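Side-chain contacts in glutaminase 1 (Escherichia coli, PDB 1U60), which catalyses the hydrolysis of L-glutamine to L-glutamate and ammonium as a homotetrameric enzyme: residues Thr164-His167 with Asn168-Ile171; Asp190-Thr193 with Arg194-Thr198; Thr94-Pro97 with Phe98-Ile102. One frame throughout, in Å; residues are numbered along the deposited sequence.

In the fold
Three local contacts illustrate how the chemistry of local side-chain contacts differs with their place in a fold. Contact 2, at the end of helix 185-195, is buried: it combines a salt bridge with a sulfur-aromatic pair. Contact 1 is partly buried and opens helix 166-178, the preceding helix in the chain, with an arginine beside a phenylalanine. Contact 3 lies on the surface, in the loop leading into helix 101-106, where a turn, a capping serine and small apolar contacts prevail. No helix is shared, yet contact 1 touches both others: N168 packs on Y192, and H167 bonds to the backbone of N99. Contacts 2 and 3 remain about 7 Å apart at their nearest atoms.

Contact 1. Residues Thr164-His167 with Asn168-Ile171; sequences TNFH and NRAI
F166 and R169 run side by side at the start of helix 166-178, their side chains pointing the same way. Ring carbon CE1 of F166 lies over one face of the R169 guanidinium, 3.8 Å from CZ of R169, offset toward the rim of that flat group. The two planes are 59° apart. R169 gets there with a chain extended from CG to NE, which carries the charged group back along the helix toward its beginning. The amide of N165 comes in across that chain at about a right angle and meets the guanidinium at its edge, with CG of N165 3.9 Å from NE of R169.

On the next residue, the imidazole of H167 touches the tip of I171, four residues on, CD2 of H167 to CD1 of I171 being 3.8 Å. With CG anti to the backbone N (chi1 -170°), the H167 ring is swung to the side where its NE2 bonds to the backbone oxygen of N99.

Beneath these side chains the helix is closing its first turns: R169 N bonds to N165 O at 3.1 Å, and I171 N to H167 O at 3.0 Å. N165 occupies the N-cap position, though its side chain makes no capping bond. N168, a predicted substrate-binding residue, turns its side chain to helices 117-126 and 185-195, near N117 and Y192. Farther out, R169 NH2 bonds to the carbonyl oxygen of Q162, so the arginine ties the start of its helix to the chain just before it by its charged end, while F166 CE1 lies against one guanidinium face.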
loop_
_atom_site.group_PDB
_atom_site.type_symbol
_atom_site.label_atom_id
_atom_site.label_comp_id
_atom_site.label_asym_id
_atom_site.label_seq_id
_atom_site.Cartn_x
_atom_site.Cartn_y
_atom_site.Cartn_z
ATOM N N THR A 164 -30.138 -6.672 -10.419
ATOM C CA THR A 164 -29.036 -7.395 -11.052
ATOM C C THR A 164 -27.880 -7.840 -10.155
ATOM O O THR A 164 -26.841 -8.301 -10.666
ATOM C CB THR A 164 -28.412 -6.549 -12.184
ATOM O OG1 THR A 164 -27.972 -5.278 -11.663
ATOM C CG2 THR A 164 -29.441 -6.265 -13.291
ATOM N N ASN A 165 -27.987 -7.640 -8.856
ATOM C CA ASN A 165 -26.851 -7.796 -7.920
ATOM C C ASN A 165 -26.737 -9.192 -7.308
ATOM O O ASN A 165 -26.375 -9.346 -6.134
ATOM C CB ASN A 165 -26.940 -6.752 -6.802
ATOM C CG ASN A 165 -28.199 -6.888 -5.915
ATOM O OD1 ASN A 165 -28.374 -6.133 -4.892
ATOM N ND2 ASN A 165 -29.055 -7.847 -6.243
ATOM N N PHE A 166 -27.053 -10.200 -8.109
ATOM C CA PHE A 166 -27.044 -11.594 -7.647
ATOM C C PHE A 166 -25.720 -12.059 -7.081
ATOM O O PHE A 166 -25.673 -12.804 -6.070
ATOM C CB PHE A 166 -27.483 -12.517 -8.797
ATOM C CG PHE A 166 -28.753 -12.040 -9.485
ATOM C CD1 PHE A 166 -29.925 -11.928 -8.769
ATOM C CD2 PHE A 166 -28.724 -11.656 -10.835
ATOM C CE1 PHE A 166 -31.098 -11.429 -9.359
ATOM C CE2 PHE A 166 -29.875 -11.162 -11.439
ATOM C CZ PHE A 166 -31.069 -11.038 -10.694
ATOM N N HIS A 167 -24.615 -11.650 -7.682
ATOM C CA HIS A 167 -23.352 -12.092 -7.177
ATOM C C HIS A 167 -23.041 -11.448 -5.798
ATOM O O HIS A 167 -22.473 -12.122 -4.913
ATOM C CB HIS A 167 -22.278 -11.834 -8.224
ATOM C CG HIS A 167 -20.974 -12.459 -7.911
ATOM N ND1 HIS A 167 -20.558 -13.656 -8.449
ATOM C CD2 HIS A 167 -19.973 -12.029 -7.116
ATOM C CE1 HIS A 167 -19.355 -13.945 -7.984
ATOM N NE2 HIS A 167 -18.985 -12.982 -7.152
ATOM N N ASN A 168 -23.450 -10.196 -5.564
ATOM C CA ASN A 168 -23.309 -9.602 -4.232
ATOM C C ASN A 168 -24.224 -10.265 -3.185
ATOM O O ASN A 168 -23.856 -10.338 -2.002
ATOM C CB ASN A 168 -23.579 -8.106 -4.253
ATOM C CG ASN A 168 -22.425 -7.283 -4.758
ATOM O OD1 ASN A 168 -22.628 -6.092 -5.101
ATOM N ND2 ASN A 168 -21.256 -7.867 -4.902
ATOM N N ARG A 169 -25.383 -10.754 -3.599
ATOM C CA ARG A 169 -26.267 -11.547 -2.706
ATOM C C ARG A 169 -25.550 -12.782 -2.245
ATOM O O ARG A 169 -25.603 -13.143 -1.038
ATOM C CB ARG A 169 -27.581 -11.952 -3.362
ATOM C CG ARG A 169 -28.469 -10.811 -3.867
ATOM C CD ARG A 169 -29.722 -11.254 -4.558
ATOM N NE ARG A 169 -30.316 -10.134 -5.294
ATOM C CZ ARG A 169 -31.546 -10.147 -5.810
ATOM N NH1 ARG A 169 -32.368 -11.194 -5.639
ATOM N NH2 ARG A 169 -31.976 -9.104 -6.487
ATOM N N ALA A 170 -24.853 -13.435 -3.180
ATOM C CA ALA A 170 -24.026 -14.583 -2.838
ATOM C C ALA A 170 -22.939 -14.250 -1.818
ATOM O O ALA A 170 -22.767 -14.968 -0.837
ATOM C CB ALA A 170 -23.396 -15.167 -4.035
ATOM N N ILE A 171 -22.188 -13.181 -2.096
ATOM C CA ILE A 171 -21.151 -12.729 -1.193
ATOM C C ILE A 171 -21.683 -12.423 0.215
ATOM O O ILE A 171 -21.055 -12.803 1.219
ATOM C CB ILE A 171 -20.374 -11.529 -1.809
ATOM C CG1 ILE A 171 -19.498 -11.988 -2.966
ATOM C CG2 ILE A 171 -19.484 -10.876 -0.764
ATOM C CD1 ILE A 171 -18.816 -10.882 -3.724
#

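Contact 2. Residues Asp190-Thr193 with Arg194-Thr198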
loop_
_atom_site.group_PDB
_atom_site.type_symbol
_atom_site.label_atom_id
_atom_site.label_comp_id
_atom_site.label_asym_id
_atom_site.label_seq_id
_atom_site.Cartn_x
_atom_site.Cartn_y
_atom_site.Cartn_z
ATOM N N ASP A 190 -28.850 -4.958 0.455
ATOM C CA ASP A 190 -29.705 -3.885 0.003
ATOM C C ASP A 190 -29.006 -2.529 0.238
ATOM O O ASP A 190 -28.915 -1.725 -0.664
ATOM C CB ASP A 190 -31.032 -3.992 0.771
ATOM C CG ASP A 190 -31.988 -2.824 0.568
ATOM O OD1 ASP A 190 -31.818 -1.927 -0.316
ATOM O OD2 ASP A 190 -32.988 -2.738 1.309
ATOM N N VAL A 191 -28.540 -2.284 1.442
ATOM C CA VAL A 191 -27.995 -0.957 1.743
ATOM C C VAL A 191 -26.712 -0.719 0.967
ATOM O O VAL A 191 -26.480 0.382 0.491
ATOM C CB VAL A 191 -27.844 -0.724 3.226
ATOM C CG1 VAL A 191 -27.255 0.622 3.517
ATOM C CG2 VAL A 191 -29.239 -0.803 3.864
ATOM N N TYR A 192 -25.911 -1.767 0.838
ATOM C CA TYR A 192 -24.678 -1.669 0.057
ATOM C C TYR A 192 -25.021 -1.229 -1.391
ATOM O O TYR A 192 -24.379 -0.359 -1.978
ATOM C CB TYR A 192 -23.881 -2.990 0.053
ATOM C CG TYR A 192 -22.683 -2.821 -0.847
ATOM C CD1 TYR A 192 -21.654 -1.984 -0.463
ATOM C CD2 TYR A 192 -22.644 -3.362 -2.140
ATOM C CE1 TYR A 192 -20.605 -1.738 -1.257
ATOM C CE2 TYR A 192 -21.546 -3.111 -2.968
ATOM C CZ TYR A 192 -20.538 -2.286 -2.504
ATOM O OH TYR A 192 -19.473 -1.918 -3.282
ATOM N N THR A 193 -26.066 -1.833 -1.958
ATOM C CA THR A 193 -26.544 -1.476 -3.297
ATOM C C THR A 193 -26.981 -0.009 -3.393
ATOM O O THR A 193 -26.587 0.702 -4.315
ATOM C CB THR A 193 -27.682 -2.411 -3.685
ATOM O OG1 THR A 193 -27.185 -3.757 -3.635
ATOM C CG2 THR A 193 -28.106 -2.181 -5.104
ATOM N N ARG A 194 -27.725 0.441 -2.398
ATOM C CA ARG A 194 -28.147 1.852 -2.298
ATOM C C ARG A 194 -26.965 2.782 -2.259
ATOM O O ARG A 194 -26.959 3.790 -2.962
ATOM C CB ARG A 194 -29.017 2.117 -1.063
ATOM C CG ARG A 194 -30.331 1.347 -1.047
ATOM C CD ARG A 194 -31.209 1.746 0.117
ATOM N NE ARG A 194 -32.120 0.710 0.598
ATOM C CZ ARG A 194 -33.038 0.909 1.563
ATOM N NH1 ARG A 194 -33.195 2.103 2.108
ATOM N NH2 ARG A 194 -33.800 -0.078 1.977
ATOM N N GLN A 195 -25.969 2.471 -1.428
ATOM C CA GLN A 195 -24.854 3.404 -1.226
ATOM C C GLN A 195 -24.044 3.609 -2.503
ATOM O O GLN A 195 -23.440 4.670 -2.739
ATOM C CB GLN A 195 -23.987 2.978 -0.055
ATOM C CG GLN A 195 -22.943 1.924 -0.388
ATOM C CD GLN A 195 -22.040 1.592 0.748
ATOM O OE1 GLN A 195 -20.796 1.387 0.543
ATOM N NE2 GLN A 195 -22.584 1.466 1.904
ATOM N N CYS A 196 -24.066 2.591 -3.373
ATOM C CA CYS A 196 -23.430 2.647 -4.671
ATOM C C CYS A 196 -24.215 3.435 -5.735
ATOM O O CYS A 196 -23.664 3.763 -6.791
ATOM C CB CYS A 196 -23.208 1.241 -5.205
ATOM S SG CYS A 196 -21.893 0.327 -4.362
ATOM N N SER A 197 -25.470 3.744 -5.420
ATOM C CA SER A 197 -26.429 4.252 -6.376
ATOM C C SER A 197 -26.720 5.737 -6.216
ATOM O O SER A 197 -27.601 6.235 -6.864
ATOM C CB SER A 197 -27.747 3.423 -6.326
ATOM O OG SER A 197 -27.497 2.048 -6.623
ATOM N N THR A 198 -25.951 6.460 -5.416
ATOM C CA THR A 198 -26.044 7.921 -5.385
ATOM C C THR A 198 -25.235 8.536 -6.536
ATOM O O THR A 198 -24.372 7.874 -7.121
ATOM C CB THR A 198 -25.543 8.425 -4.032
ATOM O OG1 THR A 198 -24.184 7.997 -3.872
ATOM C CG2 THR A 198 -26.350 7.862 -2.881
#
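The ring of Y192 carries the sulfur of C196 over one face, SG of C196 standing 3.9 Å from the ring centroid of Y192 and 30° off the ring normal. It sits toward the phenol end, 3.5 Å from CZ of Y192. The amide of Q195 approaches the same ring obliquely; its OE1 bonds to S68 OG.

The second flat group, the guanidinium of R194, meets D190 at its edge. NE of R194 donates to OD1 of D190 at 2.8 Å, and NH2 of R194 to OD2 of D190 at 2.9 Å, a side-on salt bridge with one nitrogen for each oxygen. Both oxygens lie close to the guanidinium plane, yet the carboxylate is turned 47° from it, so NE reaches OD1 from above the carboxylate plane. Having CG anti to the backbone N (chi1 172°) carries the carboxylate of D190 toward the arginine one turn on. E133 forms a further salt bridge with NH1 of R194, so its positive charge is shared between two acids, D190 and E133.

As the helix runs out, C196 N still makes the helical bond to Y192 O at 3.3 Å; T193 O instead takes a weak bond from C196 N and another from the hydroxyl of S197 at 2.8 Å. T193 OG1 itself bonds back to the carbonyl of C189. An acid and an arginine four residues apart make the classic i to i+4 helical salt bridge, while Y192, the aromatic half of the sulfur contact, is itself a predicted substrate-binding residue and stands near N168 in this member of the beta-lactamase clan.

Contact 3. Residues Thr94-Pro97 with Phe98-Ile102; sequences TGLP and FNSVI
P97 and S100 frame a type I beta turn that leads straight into helix 101-106, with S100 at the N-cap position. Two further short-range devices accompany it: an ST turn at T94 just upstream, and the capping bond of S100 just downstream.

The backbone and capping bonds come first. S100 N donates to P97 O at 3.0 Å, closing the turn; the donor stands 54° out of the carbonyl plane. In the ST turn, OG1 of T94 accepts from N of L96 at 3.2 Å. The S100 side chain has OG anti to its own N (chi1 177°), which directs the hydroxyl forward to the backbone N of A103, in the first turn of the helix.

Apolar contacts centre on L96. CB of L96 lies 3.7 Å from CB of S100, so the capping serine has the leucine against its carbon as well as its hydroxyl. Beyond it, CD1 of L96 touches CG2 of I102 at 4.1 Å, the two side chains crossing at about a right angle. L96 also packs on A103 and on L106 of the second subunit, which places L96, just before the turn, at the subunit interface. The pyrrolidine of P97 also brings CD near CB of S100.

The aromatic ring of F98 borders the predicted substrate site. F98 lies near Y244 and N117, both predicted to bind substrate, and its backbone bonds to that of N117. A molecule of 1,2-ethanediol, probably from the crystallisation liquor, sits near the ring. The amide of N99 rests over one face of the F98 ring, offset toward the rim, and OD1 of N99 comes within 3.8 Å of CB of P97.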
loop_
_atom_site.group_PDB
_atom_site.type_symbol
_atom_site.label_atom_id
_atom_site.label_comp_id
_atom_site.label_asym_id
_atom_site.label_seq_id
_atom_site.Cartn_x
_atom_site.Cartn_y
_atom_site.Cartn_z
ATOM N N THR A 94 -6.218 -8.186 -1.166
ATOM C CA THR A 94 -6.507 -9.580 -1.500
ATOM C C THR A 94 -5.699 -10.209 -2.617
ATOM O O THR A 94 -5.689 -11.422 -2.725
ATOM C CB THR A 94 -7.933 -9.754 -1.880
ATOM O OG1 THR A 94 -8.191 -8.972 -3.043
ATOM C CG2 THR A 94 -8.836 -9.236 -0.776
ATOM N N GLY A 95 -5.047 -9.389 -3.436
ATOM C CA GLY A 95 -4.361 -9.838 -4.644
ATOM C C GLY A 95 -5.280 -10.276 -5.778
ATOM O O GLY A 95 -4.819 -10.844 -6.779
ATOM N N LEU A 96 -6.586 -10.036 -5.619
ATOM C CA LEU A 96 -7.608 -10.643 -6.498
ATOM C C LEU A 96 -8.739 -9.635 -6.844
ATOM O O LEU A 96 -8.847 -8.591 -6.221
ATOM C CB LEU A 96 -8.229 -11.871 -5.796
ATOM C CG LEU A 96 -7.294 -13.106 -5.630
ATOM C CD1 LEU A 96 -7.859 -14.146 -4.659
ATOM C CD2 LEU A 96 -6.974 -13.743 -6.945
ATOM N N PRO A 97 -9.526 -9.914 -7.868
ATOM C CA PRO A 97 -10.522 -8.952 -8.347
ATOM C C PRO A 97 -11.557 -8.519 -7.291
ATOM O O PRO A 97 -11.783 -9.193 -6.264
ATOM C CB PRO A 97 -11.173 -9.697 -9.531
ATOM C CG PRO A 97 -10.061 -10.647 -9.999
ATOM C CD PRO A 97 -9.456 -11.116 -8.737
ATOM N N PHE A 98 -12.193 -7.400 -7.593
ATOM C CA PHE A 98 -13.184 -6.774 -6.722
ATOM C C PHE A 98 -14.269 -7.680 -6.146
ATOM O O PHE A 98 -14.782 -7.419 -5.048
ATOM C CB PHE A 98 -13.841 -5.629 -7.494
ATOM C CG PHE A 98 -14.831 -6.080 -8.531
ATOM C CD1 PHE A 98 -14.417 -6.592 -9.751
ATOM C CD2 PHE A 98 -16.191 -6.002 -8.283
ATOM C CE1 PHE A 98 -15.347 -6.994 -10.723
ATOM C CE2 PHE A 98 -17.121 -6.433 -9.252
ATOM C CZ PHE A 98 -16.689 -6.923 -10.464
ATOM N N ASN A 99 -14.621 -8.722 -6.894
ATOM C CA ASN A 99 -15.699 -9.627 -6.535
ATOM C C ASN A 99 -15.251 -11.069 -6.271
ATOM O O ASN A 99 -16.043 -12.004 -6.326
ATOM C CB ASN A 99 -16.723 -9.604 -7.674
ATOM C CG ASN A 99 -16.137 -10.142 -8.989
ATOM O OD1 ASN A 99 -14.922 -10.370 -9.108
ATOM N ND2 ASN A 99 -17.025 -10.383 -9.979
ATOM N N SER A 100 -13.967 -11.243 -5.970
ATOM C CA SER A 100 -13.383 -12.569 -5.881
ATOM C C SER A 100 -13.847 -13.376 -4.699
ATOM O O SER A 100 -13.577 -13.014 -3.536
ATOM C CB SER A 100 -11.862 -12.480 -5.810
ATOM O OG SER A 100 -11.379 -13.819 -5.656
ATOM N N VAL A 101 -14.541 -14.492 -4.951
ATOM C CA VAL A 101 -14.854 -15.441 -3.879
ATOM C C VAL A 101 -13.688 -16.391 -3.533
ATOM O O VAL A 101 -13.679 -16.957 -2.451
ATOM C CB VAL A 101 -16.219 -16.229 -4.109
ATOM C CG1 VAL A 101 -17.401 -15.222 -4.286
ATOM C CG2 VAL A 101 -16.168 -17.208 -5.252
ATOM N N ILE A 102 -12.736 -16.581 -4.449
ATOM C CA ILE A 102 -11.515 -17.331 -4.145
ATOM C C ILE A 102 -10.814 -16.634 -2.968
ATOM O O ILE A 102 -10.439 -17.275 -1.974
ATOM C CB ILE A 102 -10.592 -17.411 -5.363
ATOM C CG1 ILE A 102 -11.222 -18.262 -6.491
ATOM C CG2 ILE A 102 -9.235 -18.022 -4.963
ATOM C CD1 ILE A 102 -10.342 -18.335 -7.762
#